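Local atomic coordinates of putative translational inhibitor protein (Yersinia pestis, PDB entry 5V4D), a protein that probably acts as an enamine/imine deaminase of the Rid (YjgF-like) family, although its own function remains unestablished. Residues S20-F25 with D61-Q66; G27-S32 with L65-T70; Q55-I60 with N91-D96. All blocks are in the same frame, centred on the assembly; numbering follows the deposited sequence. Where two conformers were deposited one is given.

Interaction 1 of 3, residues S20-F25 with D61-Q66; sequences SQAICF and DAVLLQ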
ATOM      1  N   SER A  20      -7.899   7.619 -11.976  1.00 17.09           N
ATOM      2  CA  SER A  20      -7.513   9.015 -12.049  1.00 16.18           C
ATOM      3  C   SER A  20      -6.042   9.170 -11.680  1.00 16.28           C
ATOM      4  O   SER A  20      -5.530   8.407 -10.858  1.00 18.37           O
ATOM      5  CB  SER A  20      -8.353   9.846 -11.087  1.00 21.84           C
ATOM      6  OG  SER A  20      -9.741   9.808 -11.452  1.00 19.58           O
ATOM      7  N   GLN A  21      -5.371  10.168 -12.268  1.00 15.94           N
ATOM      8  CA  GLN A  21      -3.973  10.429 -11.869  1.00 16.12           C
ATOM      9  C   GLN A  21      -3.846  10.636 -10.362  1.00 16.73           C
ATOM     10  O   GLN A  21      -2.898  10.133  -9.724  1.00 17.20           O
ATOM     11  CB  GLN A  21      -3.419  11.638 -12.621  1.00 14.40           C
ATOM     12  CG  GLN A  21      -3.351  11.446 -14.144  1.00 15.59           C
ATOM     13  CD  GLN A  21      -2.981  12.729 -14.862  1.00 20.23           C
ATOM     14  OE1 GLN A  21      -3.336  13.805 -14.394  1.00 20.10           O
ATOM     15  NE2 GLN A  21      -2.281  12.628 -16.016  1.00 19.24           N
ATOM     16  N   ALA A  22      -4.777  11.377  -9.773  1.00 15.65           N
ATOM     17  CA  ALA A  22      -4.801  11.482  -8.322  1.00 16.02           C
ATOM     18  C   ALA A  22      -6.191  11.922  -7.905  1.00 17.60           C
ATOM     19  O   ALA A  22      -6.975  12.422  -8.725  1.00 16.97           O
ATOM     20  CB  ALA A  22      -3.766  12.459  -7.821  1.00 15.01           C
ATOM     21  N   ILE A  23      -6.501  11.673  -6.631  1.00 15.26           N
ATOM     22  CA  ILE A  23      -7.766  12.074  -6.013  1.00 13.85           C
ATOM     23  C   ILE A  23      -7.418  12.850  -4.754  1.00 15.80           C
ATOM     24  O   ILE A  23      -6.572  12.403  -3.975  1.00 16.42           O
ATOM     25  CB  ILE A  23      -8.632  10.850  -5.639  1.00 14.30           C
ATOM     26  CG1 ILE A  23      -9.158  10.136  -6.880  1.00 14.66           C
ATOM     27  CG2 ILE A  23      -9.798  11.269  -4.681  1.00 14.90           C
ATOM     28  CD1 ILE A  23     -10.118  10.973  -7.706  1.00 18.90           C
ATOM     29  N   CYS A  24      -8.059  14.003  -4.550  1.00 15.62           N
ATOM     30  CA  CYS A  24      -7.917  14.730  -3.293  1.00 17.53           C
ATOM     31  C   CYS A  24      -9.161  14.506  -2.453  1.00 21.71           C
ATOM     32  O   CYS A  24     -10.278  14.598  -2.961  1.00 20.43           O
ATOM     33  CB  CYS A  24      -7.735  16.232  -3.529  1.00 24.60           C
ATOM     34  SG  CYS A  24      -6.162  16.596  -4.350  1.00 29.51           S
ATOM     35  N   PHE A  25      -8.969  14.261  -1.159  1.00 18.55           N
ATOM     36  CA  PHE A  25     -10.108  13.996  -0.292  1.00 18.29           C
ATOM     37  C   PHE A  25      -9.710  14.275   1.146  1.00 20.18           C
ATOM     38  O   PHE A  25      -8.711  13.719   1.619  1.00 20.76           O
ATOM     39  CB  PHE A  25     -10.586  12.550  -0.417  1.00 19.32           C
ATOM     40  CG  PHE A  25     -11.745  12.255   0.477  1.00 20.33           C
ATOM     41  CD1 PHE A  25     -11.611  11.416   1.587  1.00 24.82           C
ATOM     42  CD2 PHE A  25     -12.965  12.860   0.230  1.00 20.68           C
ATOM     43  CE1 PHE A  25     -12.694  11.166   2.422  1.00 24.55           C
ATOM     44  CE2 PHE A  25     -14.054  12.603   1.053  1.00 24.23           C
ATOM     45  CZ  PHE A  25     -13.899  11.744   2.154  1.00 24.87           C
ATOM     46  N   ASP A  61       5.945  14.785  -9.705  1.00 13.43           N
ATOM     47  CA  ASP A  61       5.989  16.226  -9.498  1.00 14.91           C
ATOM     48  C   ASP A  61       4.875  16.925 -10.274  1.00 16.70           C
ATOM     49  O   ASP A  61       4.230  17.841  -9.756  1.00 17.98           O
ATOM     50  CB  ASP A  61       7.370  16.750  -9.904  1.00 14.59           C
ATOM     51  CG  ASP A  61       7.660  18.086  -9.288  1.00 18.95           C
ATOM     52  OD1 ASP A  61       7.901  18.090  -8.069  1.00 20.96           O
ATOM     53  OD2 ASP A  61       7.714  19.098 -10.028  1.00 22.91           O
ATOM     54  N   ALA A  62       4.637  16.511 -11.528  1.00 14.49           N
ATOM     55  CA  ALA A  62       3.574  17.137 -12.319  1.00 15.71           C
ATOM     56  C   ALA A  62       2.208  17.001 -11.650  1.00 15.25           C
ATOM     57  O   ALA A  62       1.375  17.927 -11.722  1.00 17.24           O
ATOM     58  CB  ALA A  62       3.522  16.529 -13.729  1.00 16.69           C
ATOM     59  N   VAL A  63       1.935  15.834 -11.053  1.00 14.40           N
ATOM     60  CA  VAL A  63       0.668  15.609 -10.381  1.00 14.93           C
ATOM     61  C   VAL A  63       0.550  16.507  -9.158  1.00 16.20           C
ATOM     62  O   VAL A  63      -0.472  17.171  -8.958  1.00 17.97           O
ATOM     63  CB  VAL A  63       0.546  14.123 -10.009  1.00 14.78           C
ATOM     64  CG1 VAL A  63      -0.682  13.905  -9.084  1.00 16.02           C
ATOM     65  CG2 VAL A  63       0.461  13.328 -11.287  1.00 17.54           C
ATOM     66  N   LEU A  64       1.629  16.617  -8.376  1.00 15.15           N
ATOM     67  CA  LEU A  64       1.619  17.492  -7.211  1.00 16.42           C
ATOM     68  C   LEU A  64       1.338  18.935  -7.626  1.00 16.14           C
ATOM     69  O   LEU A  64       0.513  19.617  -7.011  1.00 17.02           O
ATOM     70  CB  LEU A  64       2.968  17.426  -6.509  1.00 14.46           C
ATOM     71  CG  LEU A  64       3.348  16.052  -5.977  1.00 16.63           C
ATOM     72  CD1 LEU A  64       4.753  16.143  -5.352  1.00 19.80           C
ATOM     73  CD2 LEU A  64       2.287  15.543  -4.991  1.00 19.49           C
ATOM     74  N   LEU A  65       2.047  19.420  -8.654  1.00 17.76           N
ATOM     75  CA  LEU A  65       1.872  20.819  -9.082  1.00 17.89           C
ATOM     76  C   LEU A  65       0.444  21.088  -9.518  1.00 19.08           C
ATOM     77  O   LEU A  65      -0.111  22.143  -9.198  1.00 20.38           O
ATOM     78  CB  LEU A  65       2.837  21.147 -10.215  1.00 19.37           C
ATOM     79  CG  LEU A  65       4.318  21.125  -9.816  1.00 24.99           C
ATOM     80  CD1 LEU A  65       5.212  21.493 -10.996  1.00 28.86           C
ATOM     81  CD2 LEU A  65       4.581  22.044  -8.654  1.00 31.55           C
ATOM     82  N   GLN A  66      -0.163  20.151 -10.249  1.00 17.19           N
ATOM     83  CA  GLN A  66      -1.528  20.381 -10.715  1.00 19.67           C
ATOM     84  C   GLN A  66      -2.482  20.467  -9.536  1.00 21.19           C
ATOM     85  O   GLN A  66      -3.475  21.219  -9.584  1.00 22.36           O
ATOM     86  CB  GLN A  66      -1.933  19.260 -11.667  1.00 20.38           C
ATOM     87  CG  GLN A  66      -3.375  19.356 -12.183  1.00 20.47           C
ATOM     88  CD  GLN A  66      -3.616  20.577 -13.009  1.00 21.82           C
ATOM     89  OE1 GLN A  66      -2.692  21.213 -13.493  1.00 21.41           O
ATOM     90  NE2 GLN A  66      -4.894  20.914 -13.188  1.00 25.11           N
TER
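Ala-22 and Val-63 bring strand 22-25 against the last turns of helix 49-66, an alpha-on-beta contact in the YjgF-like alpha-beta fold, in which helices cover one face of the sheet. The contact itself is made by van der Waals touches, chiefly between methyl groups, and is small, burying about 100 Å² in all.

Its closest approach is between methyls: Ala-22 CB lies 3.6 Å from Val-63 CG1. The alanine suits a place where helix and strand come near, because a single methyl lets the helix lie close to the strand. Val-63, a branched residue on the inner side of the helix, offers two methyls to two successive residues. With chi1 at 170°, CG1 stands opposite the backbone N and reaches the strand. Gln-21 is more distantly involved, where the backbone nears the helix just before the strand begins: its carbonyl O is 4.4 Å from Val-63 CG1.

Polar interactions lie around this patch. The amide of Gln-21 turns away from Val-63 to the loop that follows strand 5-7, where OE1 accepts from Thr-9 N and NE2 donates to Pro-13 O. Both amide heteroatoms are thus satisfied although the residue is buried, and the glutamine joins that loop to the strand's beginning. Ala-12 of the same loop also packs on Val-63.

Alternation along the strand sends Ile-23 to Phe-103 of the second subunit while Ala-22 meets the helix; just before the strand, Ser-20 OG is hydrogen-bonded to Phe-103 O of that subunit. Back at the helix, the second methyl of Val-63 completes the contact alongside the aliphatic root of the glutamine, CG2 standing 4.4 Å from Gln-21 CB.

Interaction 2 of 3, residues G27-S32 with L65-T70; sequences GILYAS and LQAGTT
Leu-29 points one methyl, CD2, from strand 28-31 at the place where helix 49-66 gives way to a turn. There it meets two methyls: Ala-67 CB at 3.7 Å and Thr-69 CG2 at 4.0 Å. The leucine has an extended first torsion (chi1 176°), which carries CD2 out to the end of the helix. It was modelled in two conformers, so these distances describe one of them.

The two partners approach CD2 from different directions. Ala-67 presents the short stub of its side chain, small enough for the end of the helix to sit close over the strand; it touches Ile-7 as well. Thr-69 lies across the leucine obliquely and divides its branches by character: CG2 goes to the apolar partner, while OG1, which chi1 of -170° places beside the carbonyl carbon, hydrogen-bonds to Gly-127 O. A threonine serves well here because one buried side chain meets both a hydrocarbon neighbour and strand 120-127.

The turn of the chain brings these two residues to the same methyl. Between them Gly-68 adopts a positive phi of 75°, a conformation that a residue without a CB enters easily. Its N donates to Leu-65 O at 2.9 Å, one of two bonds returning to the last turn; the other runs from Thr-69 N to Leu-64 O. Beside Leu-29, Ala-22 and Cys-24 of the adjacent strand pack against the same side chain. The Gly-68 turn is thus a Schellman motif at a helix C terminus, set against the helix-covered face of the sheet.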
ATOM      1  N   GLY A  27      -8.239  16.654   2.591  1.00 20.02           N
ATOM      2  CA  GLY A  27      -6.911  17.188   2.840  1.00 24.48           C
ATOM      3  C   GLY A  27      -5.753  16.284   2.446  1.00 24.49           C
ATOM      4  O   GLY A  27      -4.591  16.692   2.608  1.00 23.83           O
ATOM      5  N   ILE A  28      -6.025  15.111   1.887  1.00 20.63           N
ATOM      6  CA  ILE A  28      -4.994  14.182   1.434  1.00 17.86           C
ATOM      7  C   ILE A  28      -5.078  14.014  -0.078  1.00 17.92           C
ATOM      8  O   ILE A  28      -6.171  13.802  -0.619  1.00 19.55           O
ATOM      9  CB  ILE A  28      -5.133  12.799   2.093  1.00 20.07           C
ATOM     10  CG1 ILE A  28      -5.045  12.912   3.621  1.00 29.05           C
ATOM     11  CG2 ILE A  28      -4.105  11.826   1.483  1.00 21.22           C
ATOM     12  CD1 ILE A  28      -3.667  13.231   4.094  1.00 42.47           C
ATOM     13  N   LEU A  29      -3.926  14.097  -0.754  0.59 16.05           N
ATOM     14  CA  LEU A  29      -3.809  13.762  -2.164  0.59 15.58           C
ATOM     15  C   LEU A  29      -3.353  12.313  -2.305  0.59 16.80           C
ATOM     16  O   LEU A  29      -2.261  11.953  -1.845  0.59 15.49           O
ATOM     17  CB  LEU A  29      -2.798  14.687  -2.839  0.59 16.12           C
ATOM     18  CG  LEU A  29      -2.487  14.395  -4.296  0.59 17.80           C
ATOM     19  CD1 LEU A  29      -3.741  14.501  -5.059  0.59 29.88           C
ATOM     20  CD2 LEU A  29      -1.486  15.406  -4.838  0.59 21.84           C
ATOM     21  N   TYR A  30      -4.187  11.485  -2.926  1.00 15.17           N
ATOM     22  CA  TYR A  30      -3.860  10.083  -3.158  1.00 17.01           C
ATOM     23  C   TYR A  30      -3.438   9.979  -4.614  1.00 15.09           C
ATOM     24  O   TYR A  30      -4.284  10.097  -5.498  1.00 17.17           O
ATOM     25  CB  TYR A  30      -5.065   9.178  -2.904  1.00 15.62           C
ATOM     26  CG  TYR A  30      -5.593   9.183  -1.491  1.00 15.11           C
ATOM     27  CD1 TYR A  30      -5.173   8.207  -0.562  1.00 18.65           C
ATOM     28  CD2 TYR A  30      -6.502  10.160  -1.071  1.00 17.60           C
ATOM     29  CE1 TYR A  30      -5.646   8.218   0.735  1.00 18.55           C
ATOM     30  CE2 TYR A  30      -6.984  10.160   0.239  1.00 20.72           C
ATOM     31  CZ  TYR A  30      -6.554   9.205   1.126  1.00 24.01           C
ATOM     32  OH  TYR A  30      -7.060   9.243   2.415  1.00 25.64           O
ATOM     33  N   ALA A  31      -2.136   9.785  -4.880  1.00 12.93           N
ATOM     34  CA  ALA A  31      -1.664   9.686  -6.256  1.00 15.96           C
ATOM     35  C   ALA A  31      -1.693   8.236  -6.719  1.00 15.28           C
ATOM     36  O   ALA A  31      -1.356   7.345  -5.948  1.00 16.28           O
ATOM     37  CB  ALA A  31      -0.226  10.199  -6.383  1.00 15.22           C
ATOM     38  N   SER A  32      -2.100   8.003  -7.970  1.00 15.06           N
ATOM     39  CA  SER A  32      -1.865   6.697  -8.570  1.00 13.80           C
ATOM     40  C   SER A  32      -0.376   6.403  -8.628  1.00 13.49           C
ATOM     41  O   SER A  32       0.442   7.312  -8.791  1.00 16.78           O
ATOM     42  CB  SER A  32      -2.444   6.670  -9.977  1.00 15.13           C
ATOM     43  OG  SER A  32      -3.851   6.676  -9.929  1.00 16.59           O
ATOM     44  N   LEU A  65       2.047  19.420  -8.654  1.00 17.76           N
ATOM     45  CA  LEU A  65       1.872  20.819  -9.082  1.00 17.89           C
ATOM     46  C   LEU A  65       0.444  21.088  -9.518  1.00 19.08           C
ATOM     47  O   LEU A  65      -0.111  22.143  -9.198  1.00 20.38           O
ATOM     48  CB  LEU A  65       2.837  21.147 -10.215  1.00 19.37           C
ATOM     49  CG  LEU A  65       4.318  21.125  -9.816  1.00 24.99           C
ATOM     50  CD1 LEU A  65       5.212  21.493 -10.996  1.00 28.86           C
ATOM     51  CD2 LEU A  65       4.581  22.044  -8.654  1.00 31.55           C
ATOM     52  N   GLN A  66      -0.163  20.151 -10.249  1.00 17.19           N
ATOM     53  CA  GLN A  66      -1.528  20.381 -10.715  1.00 19.67           C
ATOM     54  C   GLN A  66      -2.482  20.467  -9.536  1.00 21.19           C
ATOM     55  O   GLN A  66      -3.475  21.219  -9.584  1.00 22.36           O
ATOM     56  CB  GLN A  66      -1.933  19.260 -11.667  1.00 20.38           C
ATOM     57  CG  GLN A  66      -3.375  19.356 -12.183  1.00 20.47           C
ATOM     58  CD  GLN A  66      -3.616  20.577 -13.009  1.00 21.82           C
ATOM     59  OE1 GLN A  66      -2.692  21.213 -13.493  1.00 21.41           O
ATOM     60  NE2 GLN A  66      -4.894  20.914 -13.188  1.00 25.11           N
ATOM     61  N   ALA A  67      -2.190  19.709  -8.469  1.00 18.48           N
ATOM     62  CA  ALA A  67      -2.957  19.755  -7.228  1.00 20.05           C
ATOM     63  C   ALA A  67      -2.671  20.993  -6.391  1.00 24.04           C
ATOM     64  O   ALA A  67      -3.334  21.182  -5.372  1.00 24.19           O
ATOM     65  CB  ALA A  67      -2.684  18.497  -6.378  1.00 20.38           C
ATOM     66  N   GLY A  68      -1.710  21.823  -6.778  1.00 18.64           N
ATOM     67  CA  GLY A  68      -1.371  22.990  -5.993  1.00 21.40           C
ATOM     68  C   GLY A  68      -0.577  22.663  -4.748  1.00 17.99           C
ATOM     69  O   GLY A  68      -0.613  23.419  -3.768  1.00 22.72           O
ATOM     70  N   THR A  69       0.145  21.548  -4.757  1.00 16.27           N
ATOM     71  CA  THR A  69       0.969  21.197  -3.601  1.00 18.03           C
ATOM     72  C   THR A  69       2.383  20.902  -4.102  1.00 21.27           C
ATOM     73  O   THR A  69       2.687  21.199  -5.268  1.00 19.87           O
ATOM     74  CB  THR A  69       0.345  20.035  -2.818  1.00 16.77           C
ATOM     75  OG1 THR A  69       1.050  19.891  -1.568  1.00 20.68           O
ATOM     76  CG2 THR A  69       0.429  18.717  -3.572  1.00 18.94           C
ATOM     77  N   THR A  70       3.270  20.393  -3.232  1.00 18.95           N
ATOM     78  CA  THR A  70       4.666  20.196  -3.614  1.00 18.58           C
ATOM     79  C   THR A  70       5.189  18.944  -2.937  1.00 19.05           C
ATOM     80  O   THR A  70       4.558  18.397  -2.032  1.00 18.98           O
ATOM     81  CB  THR A  70       5.584  21.347  -3.214  1.00 22.45           C
ATOM     82  OG1 THR A  70       5.587  21.455  -1.795  1.00 24.67           O
ATOM     83  CG2 THR A  70       5.173  22.700  -3.839  1.00 22.13           C
TER

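Interaction 3 of 3, residues Q55-I60 with N91-D96; sequences QVLKNI and NDIYAD. With CA (calcium ion), chain H.
Helices 49-66 and 87-98, which lie side by side on the same face of the sheet, meet through one leucine that packs against the backbone and side chains of its neighbour. Leu-57 CD1 comes within 3.8 Å of Tyr-94 CA and 3.9 Å of Ile-93 CG2, so the methyl rests at the junction of two successive residues. The leucine and isoleucine side chains cross at a slant. The other leucine methyl, CD2, is a looser neighbour of the tyrosine ring, 4.4 Å from CD1 of Tyr-94 and oblique to the ring. Leucine's forked end suits this task, since one branch can reach the helix backbone and the other the ring.

Tyr-94 is buried, and its OH is hydrogen-bonded to Thr-77 OG1 in the sheet below; its ring also makes a cation-pi contact with Arg-106. Ile-122 joins the helices from beneath, touching Val-56 and Ile-60 as well as Tyr-94.

On the exposed side of helix 87-98 a calcium ion is held by residues one turn apart. Asp-92 chelates it through both its carbonyl O and OD1, the latter at 2.3 Å; a chi1 of -154° keeps the carboxylate beside the carbonyl carbon. Asp-96 OD1 binds the calcium at 2.4 Å. A water on the metal donates to Asp-96 OD2 at 2.7 Å, bracing the second carboxylate, and two further ligand atoms come from elsewhere in the structure. Two aspartates four residues apart form an i, i+4 metal site on a helix whose buried side belongs to the two-helix layer of an alpha-beta fold.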
ATOM      1  N   GLN A  55      12.143   9.618 -14.609  1.00 16.39           N
ATOM      2  CA  GLN A  55      10.850   9.852 -15.261  1.00 14.66           C
ATOM      3  C   GLN A  55       9.708   9.747 -14.249  1.00 15.09           C
ATOM      4  O   GLN A  55       8.793  10.576 -14.257  1.00 14.93           O
ATOM      5  CB  GLN A  55      10.658   8.878 -16.434  1.00 14.57           C
ATOM      6  CG  GLN A  55       9.401   9.201 -17.185  1.00 15.20           C
ATOM      7  CD  GLN A  55       9.546  10.501 -17.949  1.00 15.68           C
ATOM      8  OE1 GLN A  55      10.482  10.640 -18.737  1.00 17.00           O
ATOM      9  NE2 GLN A  55       8.716  11.483 -17.644  1.00 17.75           N
ATOM     10  N   VAL A  56       9.764   8.740 -13.355  1.00 14.72           N
ATOM     11  CA  VAL A  56       8.690   8.544 -12.394  1.00 13.40           C
ATOM     12  C   VAL A  56       8.587   9.743 -11.472  1.00 14.14           C
ATOM     13  O   VAL A  56       7.489  10.226 -11.174  1.00 14.52           O
ATOM     14  CB  VAL A  56       8.939   7.252 -11.610  1.00 14.84           C
ATOM     15  CG1 VAL A  56       8.115   7.201 -10.310  1.00 15.29           C
ATOM     16  CG2 VAL A  56       8.679   6.045 -12.518  1.00 15.01           C
ATOM     17  N   LEU A  57       9.732  10.239 -11.001  1.00 15.55           N
ATOM     18  CA  LEU A  57       9.702  11.363 -10.061  1.00 14.07           C
ATOM     19  C   LEU A  57       9.208  12.626 -10.748  1.00 14.94           C
ATOM     20  O   LEU A  57       8.522  13.441 -10.126  1.00 16.28           O
ATOM     21  CB  LEU A  57      11.095  11.561  -9.441  1.00 14.13           C
ATOM     22  CG  LEU A  57      11.464  10.352  -8.602  1.00 14.04           C
ATOM     23  CD1 LEU A  57      12.943  10.494  -8.240  1.00 17.57           C
ATOM     24  CD2 LEU A  57      10.600  10.238  -7.367  1.00 18.57           C
ATOM     25  N   LYS A  58       9.570  12.837 -12.025  1.00 14.16           N
ATOM     26  CA  LYS A  58       9.031  13.992 -12.755  1.00 14.44           C
ATOM     27  C   LYS A  58       7.527  13.874 -12.948  1.00 15.15           C
ATOM     28  O   LYS A  58       6.806  14.890 -12.888  1.00 16.82           O
ATOM     29  CB  LYS A  58       9.727  14.145 -14.123  1.00 17.33           C
ATOM     30  CG  LYS A  58      11.179  14.668 -14.049  1.00 22.92           C
ATOM     31  CD  LYS A  58      11.263  16.089 -13.478  1.00 26.64           C
ATOM     32  CE  LYS A  58      10.527  17.120 -14.333  1.00 41.19           C
ATOM     33  NZ  LYS A  58      10.651  18.562 -13.816  1.00 44.84           N
ATOM     34  N   ASN A  59       7.034  12.654 -13.205  1.00 14.30           N
ATOM     35  CA  ASN A  59       5.593  12.454 -13.361  1.00 13.73           C
ATOM     36  C   ASN A  59       4.863  12.742 -12.057  1.00 14.49           C
ATOM     37  O   ASN A  59       3.817  13.404 -12.054  1.00 15.44           O
ATOM     38  CB  ASN A  59       5.302  11.011 -13.829  1.00 14.05           C
ATOM     39  CG  ASN A  59       5.796  10.746 -15.239  1.00 15.29           C
ATOM     40  OD1 ASN A  59       6.135  11.675 -15.956  1.00 16.00           O
ATOM     41  ND2 ASN A  59       5.812   9.475 -15.646  1.00 16.96           N
ATOM     42  N   ILE A  60       5.412  12.275 -10.940  1.00 14.14           N
ATOM     43  CA  ILE A  60       4.848  12.607  -9.630  1.00 15.90           C
ATOM     44  C   ILE A  60       4.835  14.113  -9.415  1.00 14.81           C
ATOM     45  O   ILE A  60       3.834  14.670  -8.981  1.00 16.35           O
ATOM     46  CB  ILE A  60       5.635  11.908  -8.506  1.00 15.38           C
ATOM     47  CG1 ILE A  60       5.372  10.394  -8.532  1.00 13.90           C
ATOM     48  CG2 ILE A  60       5.311  12.549  -7.113  1.00 15.24           C
ATOM     49  CD1 ILE A  60       6.408   9.566  -7.677  1.00 15.46           C
ATOM     50  N   ASN A  91      17.319   4.822  -4.916  1.00 15.97           N
ATOM     51  CA  ASN A  91      17.513   5.690  -3.743  1.00 14.24           C
ATOM     52  C   ASN A  91      18.385   6.890  -4.073  1.00 16.32           C
ATOM     53  O   ASN A  91      18.138   8.002  -3.578  1.00 14.93           O
ATOM     54  CB  ASN A  91      18.158   4.888  -2.594  1.00 14.74           C
ATOM     55  CG  ASN A  91      17.183   3.966  -1.913  1.00 19.91           C
ATOM     56  OD1 ASN A  91      15.999   4.211  -1.951  1.00 23.06           O
ATOM     57  ND2 ASN A  91      17.686   2.898  -1.279  1.00 21.69           N
ATOM     58  N   ASP A  92      19.449   6.671  -4.860  1.00 15.00           N
ATOM     59  CA  ASP A  92      20.393   7.756  -5.137  1.00 14.50           C
ATOM     60  C   ASP A  92      19.684   8.926  -5.809  1.00 15.90           C
ATOM     61  O   ASP A  92      19.999  10.096  -5.525  1.00 17.20           O
ATOM     62  CB  ASP A  92      21.522   7.223  -6.011  1.00 15.45           C
ATOM     63  CG  ASP A  92      22.802   8.000  -5.853  1.00 16.01           C
ATOM     64  OD1 ASP A  92      22.844   9.028  -5.091  1.00 18.18           O
ATOM     65  OD2 ASP A  92      23.755   7.559  -6.529  1.00 22.16           O
ATOM     66  N   ILE A  93      18.730   8.639  -6.696  1.00 14.70           N
ATOM     67  CA  ILE A  93      17.998   9.696  -7.407  1.00 14.00           C
ATOM     68  C   ILE A  93      16.798  10.202  -6.605  1.00 14.79           C
ATOM     69  O   ILE A  93      16.462  11.395  -6.621  1.00 16.85           O
ATOM     70  CB  ILE A  93      17.579   9.143  -8.778  1.00 17.21           C
ATOM     71  CG1 ILE A  93      18.831   8.847  -9.630  1.00 18.01           C
ATOM     72  CG2 ILE A  93      16.569  10.107  -9.507  1.00 19.15           C
ATOM     73  CD1 ILE A  93      18.539   7.972 -10.863  1.00 18.88           C
ATOM     74  N   TYR A  94      16.084   9.279  -5.970  1.00 15.64           N
ATOM     75  CA  TYR A  94      14.979   9.656  -5.105  1.00 13.82           C
ATOM     76  C   TYR A  94      15.425  10.648  -4.043  1.00 15.39           C
ATOM     77  O   TYR A  94      14.716  11.617  -3.736  1.00 16.45           O
ATOM     78  CB  TYR A  94      14.429   8.370  -4.497  1.00 14.49           C
ATOM     79  CG  TYR A  94      13.270   8.421  -3.538  1.00 12.90           C
ATOM     80  CD1 TYR A  94      12.018   7.951  -3.940  1.00 15.48           C
ATOM     81  CD2 TYR A  94      13.459   8.798  -2.201  1.00 19.14           C
ATOM     82  CE1 TYR A  94      10.962   7.927  -3.047  1.00 15.72           C
ATOM     83  CE2 TYR A  94      12.406   8.782  -1.314  1.00 18.58           C
ATOM     84  CZ  TYR A  94      11.172   8.336  -1.746  1.00 16.47           C
ATOM     85  OH  TYR A  94      10.119   8.328  -0.848  1.00 16.28           O
ATOM     86  N   ALA A  95      16.616  10.437  -3.482  1.00 14.07           N
ATOM     87  CA  ALA A  95      17.139  11.360  -2.480  1.00 14.23           C
ATOM     88  C   ALA A  95      17.333  12.751  -3.059  1.00 15.53           C
ATOM     89  O   ALA A  95      17.060  13.742  -2.385  1.00 17.97           O
ATOM     90  CB  ALA A  95      18.474  10.821  -1.945  1.00 13.93           C
ATOM     91  N   ASP A  96      17.849  12.836  -4.291  1.00 16.18           N
ATOM     92  CA  ASP A  96      18.032  14.118  -4.956  1.00 17.41           C
ATOM     93  C   ASP A  96      16.715  14.868  -5.015  1.00 15.41           C
ATOM     94  O   ASP A  96      16.651  16.072  -4.725  1.00 17.88           O
ATOM     95  CB  ASP A  96      18.569  13.928  -6.372  1.00 19.50           C
ATOM     96  CG  ASP A  96      19.919  13.199  -6.443  1.00 21.19           C
ATOM     97  OD1 ASP A  96      20.597  13.000  -5.417  1.00 18.77           O
ATOM     98  OD2 ASP A  96      20.260  12.841  -7.608  1.00 23.12           O
TER
HETATM   99 CA    CA H 202      22.181  11.264  -5.099  1.00 18.38          CA
HETATM  100  O   HOH W   1      22.309  11.135  -7.483  1.00 25.08           O

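How the interactions relate
From the N terminus, after the short strand 5-7, the chain lays down strands 22-25 and 28-31, neighbours in the sheet and consecutive in sequence, before it reaches helix 49-66. Interaction 1 closes a loop of 35 residues between strand 22-25 and the helix end; interaction 2 closes one of 32 between strand 28-31 and the turn beyond, and the two share Leu-65 and Gln-66. Interaction 3 starts on the same helix, inside both loops, and ends beyond them, 30 residues on, at helix 87-98, and so crosses both. Its centre lies 16 Å from each of theirs. Helix 49-66 therefore packs on the early hairpin at its C-terminal end and, nearer its middle, on helix 87-98.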